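PDB 5YU3: lysine cyclodeaminase from Streptomyces pristinaespiralis, which binds NAD and probably catalyses the cyclising deamination of L-lysine, and also recognises L-ornithine and L-2,4-diaminobutyrate. Local coordinates for residues Q164-W169 and V188-A193; S138-L143 and E201-S206; M65-P70 and F304-A309. One frame throughout, in Å; residues are numbered along the deposited sequence.

Overall arrangement
Contacts 1 and 2 belong to one parallel sheet of the NAD-binding Rossmann-type part. Their centres lie about 9 Å apart, and they meet directly because strands 165-169 and 140-144 are neighbours: the order 189-192, 165-169, 140-144, 204-207 runs from an outermost strand inward. Along the chain, contact 1 falls wholly between the two segments of contact 2, and contact 3 brackets both. Contact 3 sits on the other side of the chain's centre, about 34 Å from contact 1 and 30 Å from contact 2 between centres, where strand 60-69 of the mixed sheet receives helix 305-321. The chain thus passes from the mixed sheet through the nucleotide-binding part and back to the proline-occupied pocket.

Contact 1 of 3, residues Q164-W169 and V188-A193; sequences QRALVW and VSVEIA
The outer edge of the Rossmann-like parallel sheet is formed where strand 165-169 pairs with strand 189-192, in register from Arg165 opposite Ser189 to Val168 opposite Ile192. Ala166 N donates to Ser189 O (2.7 Å), and Glu191 N returns a bond to Ala166 O; Val168 N to Glu191 O and Ala193 N to Val168 O follow. At the start of the ladder Ser189 OG gives its proton to Gln164 O (3.1 Å), in the carbonyl plane and on a lone pair, while a water bridges the same oxygen to Ser189 N.

On one face, Glu191 lies alongside both Arg165 and Leu167. The Glu191 chain is stretched out, with CG anti to the backbone N (chi1 172°), and this lays its length along Leu167, whose CD2 comes 3.5 Å from Glu191 OE2. The ion pair from Arg165 NH1 to the same OE2 is long, at 3.9 Å, with guanidinium and carboxylate planes 60° apart. Closer charge partners are Glu201 for Arg165 and Arg197 for Glu191, so the pair belongs to a wider charged network. Leu167 CD1 lies over the centre of the guanidinium face.

The other face is apolar: Val168 CG2 meets Val190 CG1 at 3.8 Å, the two side chains crossing nearly at right angles, and helix 179-183 packs on both valines. Beyond the last bridge, the Trp169 ring crosses Ile192, its CE3 3.9 Å from Ile192 CG2, and comes close to the bound NAD. Parallel pairing of this kind, with helices between successive strands, is characteristic of the beta-alpha-beta units of a Rossmann-type dinucleotide-binding domain.

Contact 2 of 3, residues S138-L143 and E201-S206; sequences SHTLGL and EADVIS
Strands 140-143 and 204-206 run parallel, their axes 4.6 Å apart at closest and inclined by 23°, with Leu141 opposite Val204, Gly142 opposite Ile205 and Leu143 opposite Ser206. Gly142 holds the middle rung, its N donating to Val204 O (2.8 Å) and its O accepting from Ser206 N. Thr140 O takes a firm bond from Asp203 N and a weak one from Val204 N.

The CG of Asp203 stands beside the backbone N (chi1 -59°), which brings OD2 up to two successive amides: His139 N, at 2.9 Å, meets it from above the carboxylate plane, and Thr140 N, at 3.0 Å, arrives on the anti side. OD1 is held by Arg225 and His227, so both ends of this buried carboxylate are satisfied. With an alanine in its place, the His139 and Thr140 amides would probably lose their shared acceptor, and Arg225 and His227 a partner.

The pairing joins the first and fourth strands of the Rossmann-type sheet in chain order, the switch point from which successive strands are added in opposite directions; strand 140-144 leads into a glycine-rich turn consistent with the dinucleotide-binding GxGxxA pattern.

On the face of Leu141 and Val204, Leu141 CD1 lies 3.9 Å from Val204 CG1, and Leu143 CD2 reaches Ser206 CB at 3.8 Å; helix 148-160 covers this side. Gly142 leaves room on the opposite face for Ala202 CB, which lies 3.7 Å from its N. Thr140 OG1 sits in the plane of the His139 ring, hydrogen-bonded to ND1; Arg165 NE also bonds to it, and a water links it to Glu201 O.

Contact 3 of 3, residues M65-P70 and F304-A309; sequences MPHREP and FAFEDA. With PRO (proline), chain G.
One wall of the proline-occupied pocket is made where strand 60-69 of the mixed sheet meets the first turn of helix 305-321. Met65, a residue of that pocket, reaches from the strand past Phe304 and Asp308 towards the ligand. Its chain bends at the last torsion (chi3 53°), turning the methyl CE to lie 3.5 Å from OXT of the bound proline and 3.6 Å from Asp308 OD2. Met65 and Asp308 cross nearly at right angles. Lys77 and Arg121 both hold Asp308 through OD1, and the same two residues bind the ligand.

Where strand and helix come together, Ala305 is the residue of 304-309 set closest to the strand. Its CB meets the carbonyl oxygens Met65 O and Pro66 O, each at 3.3 Å, and also touches the CB atoms of Met65 and His67.

Further from the ligand, His67 and Phe306 lie side by side and point the same way. Phe306 CB sits over the imidazole, 4.0 Å from the centroid of the His67 ring and 22° off its normal, a CH-pi contact; Phe306 CD1 approaches His67 NE2 at 3.4 Å over that ring. The two rings themselves are inclined by 49°, neither stacked nor edge-to-face. The imidazole is fixed at both nitrogens: NE2 donates to the anti lone pair of Glu69 OE2 (2.9 Å), almost in the ring plane, with Arg43 on the other Glu69 oxygen, while ND1 bonds to Ser46 OG, which also bonds to Phe306 N.

No hydrogen bond crosses directly between the two segments. Their fit therefore rests on methyl, methylene and ring surfaces, with Ser46 as one polar link between them, and Met65 sets its methyl and sulfur beside the ligand carboxylate without a hydrogen bond.

Contact 1 of 3, residues Q164-W169 and V188-A193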
ATOM      1  N   GLN A 164      19.493  18.150  30.270  1.00 21.16           N
ATOM      2  CA  GLN A 164      20.888  18.530  30.392  1.00 27.81           C
ATOM      3  C   GLN A 164      21.852  17.421  30.011  1.00 25.91           C
ATOM      4  O   GLN A 164      23.002  17.714  29.668  1.00 31.14           O
ATOM      5  CB  GLN A 164      21.193  18.991  31.822  1.00 30.88           C
ATOM      6  CG  GLN A 164      20.493  20.292  32.186  1.00 33.31           C
ATOM      7  CD  GLN A 164      21.267  21.508  31.707  1.00 41.98           C
ATOM      8  OE1 GLN A 164      20.704  22.594  31.544  1.00 48.36           O
ATOM      9  NE2 GLN A 164      22.570  21.331  31.475  1.00 46.13           N
ATOM     10  N   ARG A 165      21.422  16.164  30.044  1.00 20.84           N
ATOM     11  CA  ARG A 165      22.322  15.085  29.676  1.00 19.69           C
ATOM     12  C   ARG A 165      21.518  13.898  29.182  1.00 19.21           C
ATOM     13  O   ARG A 165      20.333  13.746  29.492  1.00 20.39           O
ATOM     14  CB  ARG A 165      23.227  14.673  30.845  1.00 25.67           C
ATOM     15  CG  ARG A 165      22.499  13.987  31.964  1.00 26.93           C
ATOM     16  CD  ARG A 165      23.474  13.516  33.032  1.00 31.67           C
ATOM     17  NE  ARG A 165      22.784  12.843  34.127  1.00 33.76           N
ATOM     18  CZ  ARG A 165      23.375  12.010  34.979  1.00 32.86           C
ATOM     19  NH1 ARG A 165      24.670  11.742  34.854  1.00 31.92           N
ATOM     20  NH2 ARG A 165      22.668  11.435  35.940  1.00 31.61           N
ATOM     21  N   ALA A 166      22.185  13.070  28.388  1.00 18.19           N
ATOM     22  CA  ALA A 166      21.621  11.832  27.866  1.00 20.57           C
ATOM     23  C   ALA A 166      22.574  10.696  28.202  1.00 21.55           C
ATOM     24  O   ALA A 166      23.758  10.750  27.846  1.00 19.34           O
ATOM     25  CB  ALA A 166      21.393  11.925  26.350  1.00 19.74           C
ATOM     26  N   LEU A 167      22.060   9.683  28.905  1.00 17.45           N
ATOM     27  CA  LEU A 167      22.780   8.446  29.193  1.00 17.03           C
ATOM     28  C   LEU A 167      22.323   7.397  28.188  1.00 18.95           C
ATOM     29  O   LEU A 167      21.123   7.120  28.098  1.00 16.70           O
ATOM     30  CB  LEU A 167      22.483   7.977  30.616  1.00 17.84           C
ATOM     31  CG  LEU A 167      22.752   8.939  31.779  1.00 22.15           C
ATOM     32  CD1 LEU A 167      22.337   8.291  33.095  1.00 22.50           C
ATOM     33  CD2 LEU A 167      24.224   9.336  31.820  1.00 25.28           C
ATOM     34  N   VAL A 168      23.260   6.830  27.419  1.00 16.17           N
ATOM     35  CA  VAL A 168      22.880   6.083  26.223  1.00 18.99           C
ATOM     36  C   VAL A 168      23.574   4.728  26.159  1.00 20.38           C
ATOM     37  O   VAL A 168      24.715   4.556  26.603  1.00 21.60           O
ATOM     38  CB  VAL A 168      23.160   6.905  24.932  1.00 18.19           C
ATOM     39  CG1 VAL A 168      22.596   8.299  25.067  1.00 18.85           C
ATOM     40  CG2 VAL A 168      24.647   6.966  24.619  1.00 19.06           C
ATOM     41  N   TRP A 169      22.861   3.749  25.596  1.00 17.80           N
ATOM     42  CA  TRP A 169      23.397   2.412  25.415  1.00 17.83           C
ATOM     43  C   TRP A 169      22.947   1.847  24.076  1.00 20.14           C
ATOM     44  O   TRP A 169      21.837   2.124  23.614  1.00 19.95           O
ATOM     45  CB  TRP A 169      22.953   1.458  26.537  1.00 17.13           C
ATOM     46  CG  TRP A 169      23.626   0.136  26.468  1.00 19.29           C
ATOM     47  CD1 TRP A 169      23.064  -1.064  26.127  1.00 20.01           C
ATOM     48  CD2 TRP A 169      25.002  -0.134  26.750  1.00 21.23           C
ATOM     49  NE1 TRP A 169      24.004  -2.061  26.181  1.00 22.68           N
ATOM     50  CE2 TRP A 169      25.204  -1.515  26.557  1.00 25.24           C
ATOM     51  CE3 TRP A 169      26.083   0.662  27.145  1.00 23.41           C
ATOM     52  CZ2 TRP A 169      26.444  -2.123  26.756  1.00 25.41           C
ATOM     53  CZ3 TRP A 169      27.314   0.059  27.331  1.00 26.29           C
ATOM     54  CH2 TRP A 169      27.484  -1.319  27.137  1.00 27.98           C
ATOM     55  N   VAL A 188      22.828  18.640  24.107  1.00 20.74           N
ATOM     56  CA  VAL A 188      22.636  17.755  25.255  1.00 21.09           C
ATOM     57  C   VAL A 188      23.867  16.865  25.373  1.00 21.53           C
ATOM     58  O   VAL A 188      24.199  16.123  24.442  1.00 21.83           O
ATOM     59  CB  VAL A 188      21.355  16.916  25.106  1.00 20.00           C
ATOM     60  CG1 VAL A 188      21.205  15.952  26.287  1.00 19.94           C
ATOM     61  CG2 VAL A 188      20.133  17.809  24.991  1.00 16.91           C
ATOM     62  N   SER A 189      24.560  16.938  26.511  1.00 21.39           N
ATOM     63  CA  SER A 189      25.771  16.142  26.659  1.00 25.56           C
ATOM     64  C   SER A 189      25.417  14.660  26.713  1.00 23.04           C
ATOM     65  O   SER A 189      24.415  14.266  27.316  1.00 25.08           O
ATOM     66  CB  SER A 189      26.541  16.547  27.916  1.00 26.71           C
ATOM     67  OG  SER A 189      25.745  16.329  29.057  1.00 33.50           O
ATOM     68  N   VAL A 190      26.247  13.840  26.078  1.00 19.02           N
ATOM     69  CA  VAL A 190      25.988  12.414  25.921  1.00 19.29           C
ATOM     70  C   VAL A 190      27.034  11.638  26.702  1.00 23.13           C
ATOM     71  O   VAL A 190      28.233  11.922  26.599  1.00 23.30           O
ATOM     72  CB  VAL A 190      25.996  12.010  24.438  1.00 21.84           C
ATOM     73  CG1 VAL A 190      26.089  10.491  24.288  1.00 20.55           C
ATOM     74  CG2 VAL A 190      24.765  12.570  23.745  1.00 20.81           C
ATOM     75  N   GLU A 191      26.582  10.648  27.460  1.00 19.46           N
ATOM     76  CA  GLU A 191      27.451   9.764  28.225  1.00 24.70           C
ATOM     77  C   GLU A 191      26.981   8.337  28.005  1.00 22.68           C
ATOM     78  O   GLU A 191      25.786   8.053  28.137  1.00 22.42           O
ATOM     79  CB  GLU A 191      27.410  10.129  29.715  1.00 23.23           C
ATOM     80  CG  GLU A 191      28.119   9.158  30.625  1.00 29.82           C
ATOM     81  CD  GLU A 191      28.090   9.605  32.078  1.00 34.55           C
ATOM     82  OE1 GLU A 191      28.710   8.919  32.914  1.00 42.52           O
ATOM     83  OE2 GLU A 191      27.444  10.635  32.385  1.00 36.44           O
ATOM     84  N   ILE A 192      27.901   7.452  27.627  1.00 22.37           N
ATOM     85  CA  ILE A 192      27.555   6.044  27.491  1.00 21.86           C
ATOM     86  C   ILE A 192      27.375   5.444  28.879  1.00 26.27           C
ATOM     87  O   ILE A 192      28.167   5.707  29.798  1.00 26.46           O
ATOM     88  CB  ILE A 192      28.634   5.298  26.686  1.00 21.17           C
ATOM     89  CG1 ILE A 192      28.689   5.851  25.258  1.00 25.87           C
ATOM     90  CG2 ILE A 192      28.366   3.793  26.685  1.00 23.27           C
ATOM     91  CD1 ILE A 192      29.869   5.352  24.443  1.00 24.02           C
ATOM     92  N   ALA A 193      26.312   4.659  29.049  1.00 21.19           N
ATOM     93  CA  ALA A 193      25.986   4.090  30.351  1.00 22.56           C
ATOM     94  C   ALA A 193      25.225   2.791  30.144  1.00 24.50           C
ATOM     95  O   ALA A 193      24.408   2.680  29.220  1.00 22.15           O
ATOM     96  CB  ALA A 193      25.166   5.073  31.199  1.00 23.14           C
TER
HETATM   97  O   HOH W   1      24.294  19.553  28.347  1.00 32.56           O

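Contact 2 of 3, residues S138-L143 and E201-S206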
ATOM      1  N   SER A 138      12.267  17.365  34.017  1.00 18.96           N
ATOM      2  CA  SER A 138      13.134  16.255  33.634  1.00 18.32           C
ATOM      3  C   SER A 138      14.458  16.761  33.076  1.00 21.40           C
ATOM      4  O   SER A 138      14.489  17.603  32.173  1.00 20.83           O
ATOM      5  CB  SER A 138      12.433  15.380  32.594  1.00 18.40           C
ATOM      6  OG  SER A 138      11.385  14.626  33.185  1.00 21.01           O
ATOM      7  N   HIS A 139      15.547  16.225  33.606  1.00 21.93           N
ATOM      8  CA  HIS A 139      16.888  16.696  33.301  1.00 25.03           C
ATOM      9  C   HIS A 139      17.750  15.644  32.614  1.00 20.69           C
ATOM     10  O   HIS A 139      18.633  15.999  31.825  1.00 21.01           O
ATOM     11  CB  HIS A 139      17.525  17.198  34.625  1.00 27.28           C
ATOM     12  CG  HIS A 139      19.023  17.202  34.665  1.00 34.93           C
ATOM     13  ND1 HIS A 139      19.782  16.049  34.654  1.00 38.53           N
ATOM     14  CD2 HIS A 139      19.901  18.225  34.810  1.00 36.30           C
ATOM     15  CE1 HIS A 139      21.064  16.365  34.737  1.00 37.12           C
ATOM     16  NE2 HIS A 139      21.162  17.679  34.837  1.00 38.88           N
ATOM     17  N   THR A 140      17.495  14.360  32.859  1.00 19.11           N
ATOM     18  CA  THR A 140      18.318  13.273  32.340  1.00 18.17           C
ATOM     19  C   THR A 140      17.484  12.369  31.446  1.00 21.61           C
ATOM     20  O   THR A 140      16.519  11.753  31.910  1.00 19.93           O
ATOM     21  CB  THR A 140      18.922  12.447  33.477  1.00 23.77           C
ATOM     22  OG1 THR A 140      19.856  13.256  34.206  1.00 25.10           O
ATOM     23  CG2 THR A 140      19.628  11.218  32.921  1.00 18.94           C
ATOM     24  N   LEU A 141      17.873  12.264  30.182  1.00 18.73           N
ATOM     25  CA  LEU A 141      17.239  11.345  29.249  1.00 18.79           C
ATOM     26  C   LEU A 141      18.066  10.074  29.149  1.00 18.18           C
ATOM     27  O   LEU A 141      19.302  10.122  29.125  1.00 21.32           O
ATOM     28  CB  LEU A 141      17.086  11.987  27.860  1.00 17.51           C
ATOM     29  CG  LEU A 141      16.692  11.081  26.682  1.00 17.77           C
ATOM     30  CD1 LEU A 141      15.247  10.627  26.849  1.00 17.80           C
ATOM     31  CD2 LEU A 141      16.872  11.824  25.350  1.00 19.33           C
ATOM     32  N   GLY A 142      17.386   8.936  29.107  1.00 16.69           N
ATOM     33  CA  GLY A 142      18.013   7.661  28.802  1.00 16.34           C
ATOM     34  C   GLY A 142      17.607   7.217  27.407  1.00 16.77           C
ATOM     35  O   GLY A 142      16.451   7.386  27.009  1.00 16.46           O
ATOM     36  N   LEU A 143      18.568   6.667  26.661  1.00 15.17           N
ATOM     37  CA  LEU A 143      18.298   6.092  25.345  1.00 18.47           C
ATOM     38  C   LEU A 143      18.853   4.682  25.306  1.00 18.37           C
ATOM     39  O   LEU A 143      20.050   4.481  25.532  1.00 19.02           O
ATOM     40  CB  LEU A 143      18.916   6.930  24.212  1.00 17.53           C
ATOM     41  CG  LEU A 143      18.413   8.368  24.064  1.00 18.02           C
ATOM     42  CD1 LEU A 143      19.234   9.106  23.009  1.00 17.27           C
ATOM     43  CD2 LEU A 143      16.910   8.440  23.727  1.00 17.98           C
ATOM     44  N   GLU A 201      18.919   6.170  36.802  1.00 21.43           N
ATOM     45  CA  GLU A 201      19.210   7.596  36.837  1.00 20.54           C
ATOM     46  C   GLU A 201      18.347   8.456  35.922  1.00 23.00           C
ATOM     47  O   GLU A 201      18.285   9.669  36.136  1.00 22.14           O
ATOM     48  CB  GLU A 201      20.687   7.841  36.494  1.00 22.28           C
ATOM     49  CG  GLU A 201      21.635   7.478  37.634  1.00 27.82           C
ATOM     50  CD  GLU A 201      23.099   7.761  37.322  1.00 34.76           C
ATOM     51  OE1 GLU A 201      23.959   6.943  37.714  1.00 31.43           O
ATOM     52  OE2 GLU A 201      23.396   8.803  36.701  1.00 32.28           O
ATOM     53  N   ALA A 202      17.669   7.877  34.935  1.00 19.05           N
ATOM     54  CA  ALA A 202      16.965   8.699  33.955  1.00 16.48           C
ATOM     55  C   ALA A 202      15.622   9.188  34.482  1.00 18.92           C
ATOM     56  O   ALA A 202      14.926   8.488  35.227  1.00 19.41           O
ATOM     57  CB  ALA A 202      16.755   7.918  32.653  1.00 19.24           C
ATOM     58  N   ASP A 203      15.250  10.399  34.066  1.00 18.37           N
ATOM     59  CA  ASP A 203      13.905  10.921  34.283  1.00 16.83           C
ATOM     60  C   ASP A 203      12.935  10.504  33.183  1.00 20.38           C
ATOM     61  O   ASP A 203      11.737  10.332  33.437  1.00 16.77           O
ATOM     62  CB  ASP A 203      13.931  12.449  34.351  1.00 19.79           C
ATOM     63  CG  ASP A 203      14.819  12.964  35.463  1.00 26.46           C
ATOM     64  OD1 ASP A 203      14.585  12.574  36.628  1.00 22.55           O
ATOM     65  OD2 ASP A 203      15.745  13.755  35.167  1.00 22.87           O
ATOM     66  N   VAL A 204      13.430  10.365  31.962  1.00 16.69           N
ATOM     67  CA  VAL A 204      12.635   9.909  30.828  1.00 14.99           C
ATOM     68  C   VAL A 204      13.538   9.006  29.999  1.00 15.49           C
ATOM     69  O   VAL A 204      14.747   9.236  29.922  1.00 17.01           O
ATOM     70  CB  VAL A 204      12.089  11.113  30.026  1.00 15.03           C
ATOM     71  CG1 VAL A 204      13.196  12.113  29.758  1.00 21.57           C
ATOM     72  CG2 VAL A 204      11.420  10.660  28.721  1.00 17.00           C
ATOM     73  N   ILE A 205      12.976   7.944  29.431  1.00 14.45           N
ATOM     74  CA  ILE A 205      13.739   7.000  28.621  1.00 14.51           C
ATOM     75  C   ILE A 205      12.998   6.812  27.307  1.00 16.80           C
ATOM     76  O   ILE A 205      11.764   6.774  27.297  1.00 16.44           O
ATOM     77  CB  ILE A 205      13.923   5.638  29.334  1.00 16.47           C
ATOM     78  CG1 ILE A 205      14.834   5.787  30.562  1.00 17.10           C
ATOM     79  CG2 ILE A 205      14.488   4.562  28.378  1.00 15.89           C
ATOM     80  CD1 ILE A 205      14.865   4.549  31.467  1.00 18.58           C
ATOM     81  N   SER A 206      13.740   6.706  26.204  1.00 15.58           N
ATOM     82  CA  SER A 206      13.210   6.166  24.954  1.00 13.95           C
ATOM     83  C   SER A 206      13.962   4.888  24.612  1.00 16.99           C
ATOM     84  O   SER A 206      15.198   4.877  24.585  1.00 17.34           O
ATOM     85  CB  SER A 206      13.332   7.172  23.787  1.00 13.51           C
ATOM     86  OG  SER A 206      12.452   8.258  23.956  1.00 14.78           O
TER
HETATM   87  O   HOH W   2      19.909  11.555  36.945  1.00 33.17           O

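Contact 3 of 3, residues M65-P70 and F304-A309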
ATOM      1  N   MET A  65       0.681   1.602   5.133  1.00 16.58           N
ATOM      2  CA  MET A  65      -0.012   2.360   6.173  1.00 18.17           C
ATOM      3  C   MET A  65      -0.897   3.417   5.520  1.00 16.97           C
ATOM      4  O   MET A  65      -0.437   4.528   5.210  1.00 15.52           O
ATOM      5  CB  MET A  65       0.990   3.000   7.138  1.00 18.35           C
ATOM      6  CG  MET A  65       1.987   2.000   7.704  1.00 20.20           C
ATOM      7  SD  MET A  65       3.304   2.706   8.717  1.00 19.61           S
ATOM      8  CE  MET A  65       2.378   3.673   9.914  1.00 16.89           C
ATOM      9  N   PRO A  66      -2.179   3.115   5.307  1.00 16.64           N
ATOM     10  CA  PRO A  66      -3.102   4.096   4.734  1.00 17.79           C
ATOM     11  C   PRO A  66      -3.820   4.946   5.769  1.00 18.48           C
ATOM     12  O   PRO A  66      -4.101   4.518   6.891  1.00 17.26           O
ATOM     13  CB  PRO A  66      -4.104   3.209   3.983  1.00 17.69           C
ATOM     14  CG  PRO A  66      -4.070   1.879   4.887  1.00 21.92           C
ATOM     15  CD  PRO A  66      -2.838   1.748   5.311  1.00 19.93           C
ATOM     16  N   HIS A  67      -4.116   6.184   5.372  1.00 16.00           N
ATOM     17  CA  HIS A  67      -5.007   7.042   6.142  1.00 16.29           C
ATOM     18  C   HIS A  67      -5.839   7.898   5.200  1.00 18.56           C
ATOM     19  O   HIS A  67      -5.289   8.595   4.341  1.00 20.64           O
ATOM     20  CB  HIS A  67      -4.258   7.956   7.115  1.00 18.81           C
ATOM     21  CG  HIS A  67      -5.178   8.804   7.939  1.00 19.34           C
ATOM     22  ND1 HIS A  67      -5.738   8.357   9.115  1.00 18.83           N
ATOM     23  CD2 HIS A  67      -5.679  10.045   7.730  1.00 21.04           C
ATOM     24  CE1 HIS A  67      -6.529   9.291   9.607  1.00 21.29           C
ATOM     25  NE2 HIS A  67      -6.517  10.325   8.783  1.00 20.96           N
ATOM     26  N   ARG A  68      -7.153   7.889   5.394  1.00 18.18           N
ATOM     27  CA  ARG A  68      -8.066   8.596   4.508  1.00 18.80           C
ATOM     28  C   ARG A  68      -8.666   9.801   5.219  1.00 23.72           C
ATOM     29  O   ARG A  68      -9.132   9.693   6.360  1.00 22.93           O
ATOM     30  CB  ARG A  68      -9.178   7.666   4.010  1.00 18.47           C
ATOM     31  CG  ARG A  68     -10.237   8.391   3.165  1.00 19.94           C
ATOM     32  CD  ARG A  68     -11.114   7.418   2.369  1.00 22.58           C
ATOM     33  NE  ARG A  68     -12.130   8.147   1.609  1.00 21.37           N
ATOM     34  CZ  ARG A  68     -13.412   8.237   1.960  1.00 23.57           C
ATOM     35  NH1 ARG A  68     -13.856   7.627   3.059  1.00 24.05           N
ATOM     36  NH2 ARG A  68     -14.252   8.944   1.214  1.00 21.40           N
ATOM     37  N   GLU A  69      -8.642  10.945   4.541  1.00 22.99           N
ATOM     38  CA  GLU A  69      -9.404  12.120   4.946  1.00 26.89           C
ATOM     39  C   GLU A  69     -10.580  12.257   3.986  1.00 25.35           C
ATOM     40  O   GLU A  69     -10.403  12.736   2.855  1.00 22.67           O
ATOM     41  CB  GLU A  69      -8.520  13.371   4.927  1.00 26.81           C
ATOM     42  CG  GLU A  69      -7.574  13.424   6.140  1.00 34.52           C
ATOM     43  CD  GLU A  69      -8.337  13.548   7.452  1.00 37.61           C
ATOM     44  OE1 GLU A  69      -9.249  14.404   7.504  1.00 43.41           O
ATOM     45  OE2 GLU A  69      -8.047  12.797   8.421  1.00 38.97           O
ATOM     46  N   PRO A  70     -11.783  11.832   4.378  1.00 24.32           N
ATOM     47  CA  PRO A  70     -12.882  11.664   3.414  1.00 24.20           C
ATOM     48  C   PRO A  70     -13.204  12.937   2.650  1.00 24.05           C
ATOM     49  O   PRO A  70     -13.330  14.019   3.230  1.00 23.18           O
ATOM     50  CB  PRO A  70     -14.050  11.217   4.293  1.00 23.23           C
ATOM     51  CG  PRO A  70     -13.287  10.563   5.552  1.00 27.57           C
ATOM     52  CD  PRO A  70     -12.182  11.236   5.704  1.00 27.44           C
ATOM     53  N   PHE A 304       1.402   5.415  13.382  1.00 17.13           N
ATOM     54  CA  PHE A 304       0.241   5.144  12.557  1.00 15.42           C
ATOM     55  C   PHE A 304       0.130   6.224  11.490  1.00 17.53           C
ATOM     56  O   PHE A 304       0.692   7.320  11.612  1.00 15.44           O
ATOM     57  CB  PHE A 304      -1.054   4.971  13.397  1.00 14.37           C
ATOM     58  CG  PHE A 304      -1.487   6.183  14.182  1.00 15.63           C
ATOM     59  CD1 PHE A 304      -0.808   6.578  15.337  1.00 15.79           C
ATOM     60  CD2 PHE A 304      -2.627   6.884  13.811  1.00 15.64           C
ATOM     61  CE1 PHE A 304      -1.231   7.675  16.072  1.00 15.15           C
ATOM     62  CE2 PHE A 304      -3.061   7.989  14.545  1.00 16.18           C
ATOM     63  CZ  PHE A 304      -2.361   8.382  15.681  1.00 16.12           C
ATOM     64  N   ALA A 305      -0.585   5.874  10.418  1.00 14.08           N
ATOM     65  CA  ALA A 305      -0.498   6.628   9.171  1.00 16.29           C
ATOM     66  C   ALA A 305      -0.961   8.076   9.313  1.00 16.79           C
ATOM     67  O   ALA A 305      -0.486   8.943   8.573  1.00 16.72           O
ATOM     68  CB  ALA A 305      -1.306   5.904   8.089  1.00 16.04           C
ATOM     69  N   PHE A 306      -1.901   8.361  10.223  1.00 16.61           N
ATOM     70  CA  PHE A 306      -2.307   9.746  10.471  1.00 17.70           C
ATOM     71  C   PHE A 306      -1.103  10.626  10.783  1.00 17.86           C
ATOM     72  O   PHE A 306      -1.047  11.783  10.360  1.00 15.45           O
ATOM     73  CB  PHE A 306      -3.311   9.796  11.628  1.00 15.90           C
ATOM     74  CG  PHE A 306      -3.829  11.174  11.954  1.00 20.74           C
ATOM     75  CD1 PHE A 306      -4.542  11.909  11.024  1.00 23.70           C
ATOM     76  CD2 PHE A 306      -3.630  11.716  13.220  1.00 25.26           C
ATOM     77  CE1 PHE A 306      -5.040  13.171  11.340  1.00 31.40           C
ATOM     78  CE2 PHE A 306      -4.124  12.970  13.542  1.00 23.40           C
ATOM     79  CZ  PHE A 306      -4.834  13.697  12.599  1.00 26.68           C
ATOM     80  N   GLU A 307      -0.134  10.098  11.536  1.00 15.40           N
ATOM     81  CA  GLU A 307       1.051  10.891  11.851  1.00 15.33           C
ATOM     82  C   GLU A 307       1.838  11.213  10.591  1.00 15.94           C
ATOM     83  O   GLU A 307       2.364  12.321  10.444  1.00 14.84           O
ATOM     84  CB  GLU A 307       1.942  10.157  12.847  1.00 15.02           C
ATOM     85  CG  GLU A 307       1.231   9.779  14.153  1.00 13.98           C
ATOM     86  CD  GLU A 307       2.089   8.918  15.069  1.00 16.42           C
ATOM     87  OE1 GLU A 307       2.914   8.135  14.564  1.00 18.03           O
ATOM     88  OE2 GLU A 307       1.934   9.030  16.310  1.00 18.04           O
ATOM     89  N   ASP A 308       1.928  10.253   9.672  1.00 14.89           N
ATOM     90  CA  ASP A 308       2.634  10.482   8.416  1.00 17.18           C
ATOM     91  C   ASP A 308       1.894  11.476   7.532  1.00 19.20           C
ATOM     92  O   ASP A 308       2.523  12.307   6.864  1.00 15.30           O
ATOM     93  CB  ASP A 308       2.831   9.152   7.701  1.00 15.60           C
ATOM     94  CG  ASP A 308       3.582   8.166   8.551  1.00 17.65           C
ATOM     95  OD1 ASP A 308       4.760   8.451   8.837  1.00 16.28           O
ATOM     96  OD2 ASP A 308       3.008   7.123   8.948  1.00 17.08           O
ATOM     97  N   ALA A 309       0.560  11.401   7.506  1.00 15.30           N
ATOM     98  CA  ALA A 309      -0.216  12.371   6.738  1.00 16.42           C
ATOM     99  C   ALA A 309      -0.021  13.782   7.279  1.00 19.81           C
ATOM    100  O   ALA A 309       0.067  14.748   6.507  1.00 16.65           O
ATOM    101  CB  ALA A 309      -1.701  11.995   6.756  1.00 17.77           C
TER
HETATM  102  N   PRO G 403       6.754   1.208  12.454  1.00 27.81           N
HETATM  103  CA  PRO G 403       7.373   2.215  11.439  1.00 32.93           C
HETATM  104  C   PRO G 403       6.351   3.334  11.095  1.00 24.76           C
HETATM  105  O   PRO G 403       6.638   3.964  10.062  1.00 24.80           O
HETATM  106  CB  PRO G 403       7.676   1.474  10.442  1.00 27.65           C
HETATM  107  CG  PRO G 403       8.161   0.098  11.135  1.00 30.30           C
HETATM  108  CD  PRO G 403       7.769   0.141  12.369  1.00 26.46           C
HETATM  109  OXT PRO G 403       5.331   3.632  11.815  1.00 20.56           O